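Local coordinates for Alpha/beta hydrolase fold-3 domain-containing protein (Enterococcus faecalis, PDB 2QRU), which is of unknown function but has an alpha/beta hydrolase fold and probably acts as a hydrolase, at residues Asp65-Ala69 with Pro70-Ile74; Leu81-Thr84 with Phe85-Asn89. All coordinates share one frame; numbering follows the deposited sequence.

Interaction 1. Residues Asp65-Ala69 with Pro70-Ile74; sequences DYLLA and PNTKI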
ATOM      1  N   ASP A  65       6.116  -8.285  -2.059  1.00 23.47           N
ATOM      2  CA  ASP A  65       7.099  -7.336  -2.597  1.00 24.23           C
ATOM      3  C   ASP A  65       6.531  -6.577  -3.787  1.00 24.17           C
ATOM      4  O   ASP A  65       5.775  -7.138  -4.586  1.00 24.89           O
ATOM      5  CB  ASP A  65       8.323  -8.080  -3.157  1.00 23.89           C
ATOM      6  CG  ASP A  65       9.252  -8.662  -2.095  1.00 25.17           C
ATOM      7  OD1 ASP A  65       9.166  -8.353  -0.893  1.00 25.04           O
ATOM      8  OD2 ASP A  65      10.114  -9.461  -2.509  1.00 25.80           O
ATOM      9  N   TYR A  66       6.982  -5.334  -3.960  1.00 22.97           N
ATOM     10  CA  TYR A  66       6.829  -4.657  -5.237  1.00 23.60           C
ATOM     11  C   TYR A  66       8.088  -3.843  -5.581  1.00 23.85           C
ATOM     12  O   TYR A  66       8.896  -3.508  -4.694  1.00 24.63           O
ATOM     13  CB  TYR A  66       5.539  -3.834  -5.227  1.00 23.46           C
ATOM     14  CG  TYR A  66       5.439  -2.783  -4.128  1.00 24.04           C
ATOM     15  CD1 TYR A  66       6.111  -1.543  -4.255  1.00 24.75           C
ATOM     16  CD2 TYR A  66       4.660  -3.014  -2.962  1.00 25.07           C
ATOM     17  CE1 TYR A  66       6.008  -0.561  -3.278  1.00 25.12           C
ATOM     18  CE2 TYR A  66       4.537  -2.015  -1.987  1.00 25.37           C
ATOM     19  CZ  TYR A  66       5.194  -0.796  -2.147  1.00 24.34           C
ATOM     20  OH  TYR A  66       5.051   0.194  -1.194  1.00 25.07           O
ATOM     21  N   LEU A  67       8.282  -3.575  -6.864  1.00 24.40           N
ATOM     22  CA  LEU A  67       9.476  -2.847  -7.302  1.00 24.51           C
ATOM     23  C   LEU A  67       9.463  -1.397  -6.801  1.00 25.18           C
ATOM     24  O   LEU A  67       8.375  -0.797  -6.608  1.00 24.72           O
ATOM     25  CB  LEU A  67       9.594  -2.908  -8.837  1.00 25.46           C
ATOM     26  CG  LEU A  67       9.909  -4.312  -9.366  1.00 26.26           C
ATOM     27  CD1 LEU A  67       9.813  -4.293 -10.880  1.00 26.27           C
ATOM     28  CD2 LEU A  67      11.314  -4.817  -8.921  1.00 25.90           C
ATOM     29  N   LEU A  68      10.664  -0.829  -6.624  1.00 25.25           N
ATOM     30  CA  LEU A  68      10.797   0.506  -6.055  1.00 25.10           C
ATOM     31  C   LEU A  68      11.464   1.456  -7.031  1.00 25.33           C
ATOM     32  O   LEU A  68      12.365   1.065  -7.783  1.00 24.89           O
ATOM     33  CB  LEU A  68      11.587   0.494  -4.744  1.00 24.97           C
ATOM     34  CG  LEU A  68      11.042  -0.412  -3.631  1.00 25.22           C
ATOM     35  CD1 LEU A  68      12.009  -0.428  -2.468  1.00 25.43           C
ATOM     36  CD2 LEU A  68       9.634   0.044  -3.195  1.00 24.90           C
ATOM     37  N   ALA A  69      10.973   2.692  -6.998  1.00 24.88           N
ATOM     38  CA  ALA A  69      11.523   3.816  -7.754  1.00 25.12           C
ATOM     39  C   ALA A  69      12.719   4.416  -7.001  1.00 24.75           C
ATOM     40  O   ALA A  69      12.867   4.194  -5.784  1.00 24.43           O
ATOM     41  CB  ALA A  69      10.415   4.869  -7.996  1.00 24.32           C
ATOM     42  N   PRO A  70      13.606   5.154  -7.707  1.00 24.31           N
ATOM     43  CA  PRO A  70      13.613   5.469  -9.145  1.00 24.50           C
ATOM     44  C   PRO A  70      14.091   4.313 -10.023  1.00 24.65           C
ATOM     45  O   PRO A  70      14.031   4.432 -11.260  1.00 25.61           O
ATOM     46  CB  PRO A  70      14.616   6.634  -9.243  1.00 24.89           C
ATOM     47  CG  PRO A  70      15.627   6.324  -8.131  1.00 24.16           C
ATOM     48  CD  PRO A  70      14.795   5.697  -7.008  1.00 24.91           C
ATOM     49  N   ASN A  71      14.603   3.241  -9.390  1.00 25.16           N
ATOM     50  CA  ASN A  71      15.183   2.071 -10.080  1.00 25.22           C
ATOM     51  C   ASN A  71      14.202   1.499 -11.099  1.00 25.66           C
ATOM     52  O   ASN A  71      14.592   1.159 -12.220  1.00 25.83           O
ATOM     53  CB  ASN A  71      15.615   0.996  -9.080  1.00 25.38           C
ATOM     54  CG  ASN A  71      16.510   1.539  -7.986  1.00 25.41           C
ATOM     55  OD1 ASN A  71      16.226   2.579  -7.391  1.00 26.33           O
ATOM     56  ND2 ASN A  71      17.600   0.824  -7.701  1.00 25.79           N
ATOM     57  N   THR A  72      12.919   1.468 -10.724  1.00 25.57           N
ATOM     58  CA  THR A  72      11.828   1.061 -11.600  1.00 25.14           C
ATOM     59  C   THR A  72      10.763   2.165 -11.539  1.00 25.54           C
ATOM     60  O   THR A  72      10.435   2.625 -10.444  1.00 25.28           O
ATOM     61  CB  THR A  72      11.215  -0.276 -11.135  1.00 26.02           C
ATOM     62  OG1 THR A  72      12.231  -1.298 -11.144  1.00 25.89           O
ATOM     63  CG2 THR A  72      10.081  -0.689 -12.043  1.00 25.21           C
ATOM     64  N   LYS A  73      10.265   2.600 -12.705  1.00 25.10           N
ATOM     65  CA  LYS A  73       9.293   3.715 -12.798  1.00 25.22           C
ATOM     66  C   LYS A  73       7.875   3.245 -12.478  1.00 25.59           C
ATOM     67  O   LYS A  73       7.598   2.051 -12.556  1.00 25.72           O
ATOM     68  CB  LYS A  73       9.347   4.381 -14.188  1.00 26.14           C
ATOM     69  CG  LYS A  73      10.727   4.944 -14.542  1.00 26.23           C
ATOM     70  CD  LYS A  73      11.365   5.658 -13.343  1.00 29.38           C
ATOM     71  CE  LYS A  73      12.659   6.345 -13.764  1.00 29.95           C
ATOM     72  NZ  LYS A  73      13.463   6.796 -12.601  1.00 30.85           N
ATOM     73  N   ILE A  74       6.983   4.160 -12.103  1.00 26.37           N
ATOM     74  CA  ILE A  74       5.681   3.737 -11.550  1.00 27.41           C
ATOM     75  C   ILE A  74       4.877   2.898 -12.540  1.00 26.26           C
ATOM     76  O   ILE A  74       4.252   1.906 -12.151  1.00 25.56           O
ATOM     77  CB  ILE A  74       4.832   4.918 -11.069  1.00 27.38           C
ATOM     78  CG1 ILE A  74       5.409   5.491  -9.769  1.00 29.09           C
ATOM     79  CG2 ILE A  74       3.359   4.467 -10.833  1.00 28.57           C
ATOM     80  CD1 ILE A  74       4.513   6.598  -9.148  1.00 29.37           C
TER
HETATM   81  O   HOH W   1      13.240  -1.396  -8.488  1.00 28.72           O

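Interaction 2. Residues Leu81-Thr84 with Phe85-Asn89; sequences LTET and FQLLN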
ATOM      1  N   LEU A  81       3.271  -5.410 -10.624  1.00 23.21           N
ATOM      2  CA  LEU A  81       2.404  -5.769  -9.497  1.00 23.68           C
ATOM      3  C   LEU A  81       1.254  -6.670  -9.995  1.00 22.77           C
ATOM      4  O   LEU A  81       0.926  -7.679  -9.367  1.00 22.64           O
ATOM      5  CB  LEU A  81       1.902  -4.511  -8.787  1.00 22.75           C
ATOM      6  CG  LEU A  81       0.948  -4.748  -7.612  1.00 23.25           C
ATOM      7  CD1 LEU A  81       1.532  -5.689  -6.559  1.00 23.55           C
ATOM      8  CD2 LEU A  81       0.495  -3.390  -7.000  1.00 22.94           C
ATOM      9  N   THR A  82       0.694  -6.340 -11.165  1.00 23.31           N
ATOM     10  CA  THR A  82      -0.363  -7.164 -11.749  1.00 23.85           C
ATOM     11  C   THR A  82       0.196  -8.558 -12.055  1.00 23.13           C
ATOM     12  O   THR A  82      -0.377  -9.562 -11.624  1.00 23.26           O
ATOM     13  CB  THR A  82      -0.909  -6.539 -13.025  1.00 24.52           C
ATOM     14  OG1 THR A  82      -1.403  -5.222 -12.737  1.00 23.92           O
ATOM     15  CG2 THR A  82      -2.049  -7.381 -13.579  1.00 25.19           C
ATOM     16  N   GLU A  83       1.354  -8.597 -12.704  1.00 23.06           N
ATOM     17  CA  GLU A  83       2.046  -9.869 -12.977  1.00 23.84           C
ATOM     18  C   GLU A  83       2.212 -10.682 -11.695  1.00 23.34           C
ATOM     19  O   GLU A  83       1.940 -11.908 -11.663  1.00 24.41           O
ATOM     20  CB  GLU A  83       3.435  -9.637 -13.589  1.00 23.83           C
ATOM     21  CG  GLU A  83       4.157 -10.975 -13.874  1.00 24.35           C
ATOM     22  CD  GLU A  83       5.621 -10.842 -14.320  1.00 26.72           C
ATOM     23  OE1 GLU A  83       6.295  -9.866 -13.897  1.00 26.46           O
ATOM     24  OE2 GLU A  83       6.091 -11.751 -15.071  1.00 26.30           O
ATOM     25  N   THR A  84       2.718 -10.011 -10.664  1.00 23.19           N
ATOM     26  CA  THR A  84       3.018 -10.641  -9.377  1.00 24.00           C
ATOM     27  C   THR A  84       1.749 -11.199  -8.746  1.00 23.47           C
ATOM     28  O   THR A  84       1.741 -12.339  -8.229  1.00 23.79           O
ATOM     29  CB  THR A  84       3.707  -9.653  -8.418  1.00 24.08           C
ATOM     30  OG1 THR A  84       4.894  -9.138  -9.053  1.00 24.22           O
ATOM     31  CG2 THR A  84       4.109 -10.366  -7.129  1.00 24.69           C
ATOM     32  N   PHE A  85       0.671 -10.417  -8.813  1.00 23.15           N
ATOM     33  CA  PHE A  85      -0.585 -10.908  -8.258  1.00 23.06           C
ATOM     34  C   PHE A  85      -1.058 -12.154  -8.989  1.00 23.26           C
ATOM     35  O   PHE A  85      -1.502 -13.119  -8.363  1.00 22.63           O
ATOM     36  CB  PHE A  85      -1.706  -9.863  -8.266  1.00 23.45           C
ATOM     37  CG  PHE A  85      -2.933 -10.363  -7.577  1.00 24.08           C
ATOM     38  CD1 PHE A  85      -3.088 -10.171  -6.199  1.00 23.15           C
ATOM     39  CD2 PHE A  85      -3.882 -11.125  -8.272  1.00 24.28           C
ATOM     40  CE1 PHE A  85      -4.209 -10.696  -5.530  1.00 24.84           C
ATOM     41  CE2 PHE A  85      -5.012 -11.652  -7.586  1.00 24.94           C
ATOM     42  CZ  PHE A  85      -5.162 -11.436  -6.248  1.00 23.89           C
ATOM     43  N   GLN A  86      -0.975 -12.121 -10.321  1.00 23.47           N
ATOM     44  CA  GLN A  86      -1.390 -13.266 -11.112  1.00 23.93           C
ATOM     45  C   GLN A  86      -0.612 -14.546 -10.728  1.00 23.98           C
ATOM     46  O   GLN A  86      -1.221 -15.598 -10.559  1.00 25.41           O
ATOM     47  CB  GLN A  86      -1.265 -12.968 -12.605  1.00 24.88           C
ATOM     48  CG  GLN A  86      -2.280 -11.961 -13.094  1.00 26.61           C
ATOM     49  CD  GLN A  86      -2.183 -11.822 -14.603  1.00 30.71           C
ATOM     50  OE1 GLN A  86      -1.371 -11.050 -15.117  1.00 32.97           O
ATOM     51  NE2 GLN A  86      -2.970 -12.615 -15.323  1.00 33.19           N
ATOM     52  N   LEU A  87       0.701 -14.430 -10.539  1.00 23.14           N
ATOM     53  CA  LEU A  87       1.526 -15.568 -10.069  1.00 24.04           C
ATOM     54  C   LEU A  87       1.120 -15.994  -8.656  1.00 23.67           C
ATOM     55  O   LEU A  87       1.033 -17.193  -8.354  1.00 24.79           O
ATOM     56  CB  LEU A  87       3.012 -15.217 -10.096  1.00 23.58           C
ATOM     57  CG  LEU A  87       3.611 -14.922 -11.476  1.00 23.51           C
ATOM     58  CD1 LEU A  87       4.991 -14.279 -11.352  1.00 26.11           C
ATOM     59  CD2 LEU A  87       3.637 -16.178 -12.377  1.00 22.63           C
ATOM     60  N   LEU A  88       0.889 -15.013  -7.790  1.00 23.85           N
ATOM     61  CA  LEU A  88       0.471 -15.280  -6.399  1.00 23.71           C
ATOM     62  C   LEU A  88      -0.868 -16.027  -6.363  1.00 24.20           C
ATOM     63  O   LEU A  88      -1.101 -16.930  -5.535  1.00 24.60           O
ATOM     64  CB  LEU A  88       0.383 -13.958  -5.611  1.00 23.75           C
ATOM     65  CG  LEU A  88       0.063 -14.081  -4.117  1.00 23.05           C
ATOM     66  CD1 LEU A  88       1.290 -14.659  -3.320  1.00 22.30           C
ATOM     67  CD2 LEU A  88      -0.353 -12.702  -3.618  1.00 23.77           C
ATOM     68  N   ASN A  89      -1.761 -15.644  -7.266  1.00 25.31           N
ATOM     69  CA  ASN A  89      -3.026 -16.330  -7.408  1.00 26.27           C
ATOM     70  C   ASN A  89      -2.828 -17.746  -7.971  1.00 26.98           C
ATOM     71  O   ASN A  89      -3.510 -18.674  -7.541  1.00 27.40           O
ATOM     72  CB  ASN A  89      -3.960 -15.556  -8.324  1.00 26.16           C
ATOM     73  CG  ASN A  89      -5.343 -16.166  -8.371  1.00 28.33           C
ATOM     74  OD1 ASN A  89      -5.980 -16.379  -7.338  1.00 29.57           O
ATOM     75  ND2 ASN A  89      -5.813 -16.462  -9.578  1.00 27.87           N
TER

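Interaction 1. Residues Asp65-Ala69 with Pro70-Ile74
L67 and T72 meet beside a turn, L68-T72, that contains the cis peptide bond between A69 and P70, in the loop joining strand 59-64 to helix 74-93 of the alpha/beta hydrolase fold. The sequence DYLLAP resembles the DYRLAP motif of the hormone-sensitive lipase relatives. L67 CD1 lies 3.8 Å from T72 CG2, with the two side chains crossing at a slant. T72 has OG1 beside its backbone N and anti to the carbonyl carbon (chi1 -60°), which sends CG2 to the leucine while the hydroxyl takes up a water. That water lies 2.8 Å from T72 OG1 and donates to L68 O at 2.7 Å. The same L68 O accepts T72 N at 3.0 Å, a bond bent to 146° at the hydrogen and tilted 31° from the carbonyl plane, so two partners grip one carbonyl and the turn spans five residues. Within the turn A69 CA also makes a CH...O contact of 3.1 Å with T72 O.

Further out, N71 is held from beyond the turn, its ND2 by the carbonyls of K162 and D159 and its OD1 by R172, which also binds A69 O. H76, I77 and T80 of helix 74-93 pack against L67. K73, the N-cap residue, folds back so that NZ donates to F188 O and also to P70 O at 2.8 Å, the latter in the carbonyl plane on a lone pair.

Interaction 2. Residues Leu81-Thr84 with Phe85-Asn89
Helix 74-93, which follows strand 59-64 in the alpha/beta hydrolase fold and packs on its central sheet, contains both L81-T84 and F85-N89, and four successive i to i+4 backbone bonds join them. F85 N donates to L81 O at 2.8 Å, Q86 N to T82 O at 2.9 Å, L87 N to E83 O at 3.0 Å and L88 N to T84 O at 2.8 Å. Their angles at hydrogen, all 159° or wider, are consistent with regular alpha-helix through these residues.

Side-chain contacts follow the same spacing but are sparse. T82 and Q86 lie alongside each other and point the same way, with T82 CG2 4.0 Å from Q86 OE1; Q86 CG also passes 3.4 Å from T82 O, since its first torsion sets it beside its own backbone N. One residue on, the aliphatic part of E83 comes near L87, E83 CG to L87 CD1 at 4.2 Å, while E83 OE1 is bonded to N13.

The other face is hydrophobic. F85 has CG anti to its N (chi1 -175°), carrying the ring away from the L81 turn to V31, to L117 of helix 105-119 and to F98, whose ring meets it at about 45°. L81 and L88 also face the sheet, on L33 and L64 and on V31 and L62 respectively. T84 OG1 is satisfied by T80 O and N13. Such an amphipathic helix, apolar toward the sheet and mixed, largely polar, on its outer side, is typical of the layers flanking the sheet in alpha/beta hydrolases.

Interaction 1 comes first along the chain and interaction 2 follows it, their centres 16 Å apart and their nearest atoms about 4 Å apart without touching. Both belong to the passage from strand 59-64 into helix 74-93: residues 65-74 are the loop and the first helical residue, and 81-89 run through the helix's middle. T80, just before 81-89, is touched from both contacts. Residues 81-89 pack on the sheet and on helix 105-119, which follows the S104 nucleophile elbow suggested by sequence and geometry; the side chain of L81 lies near that probable elbow without touching it. Together they shape one strand-loop-helix unit of the fold.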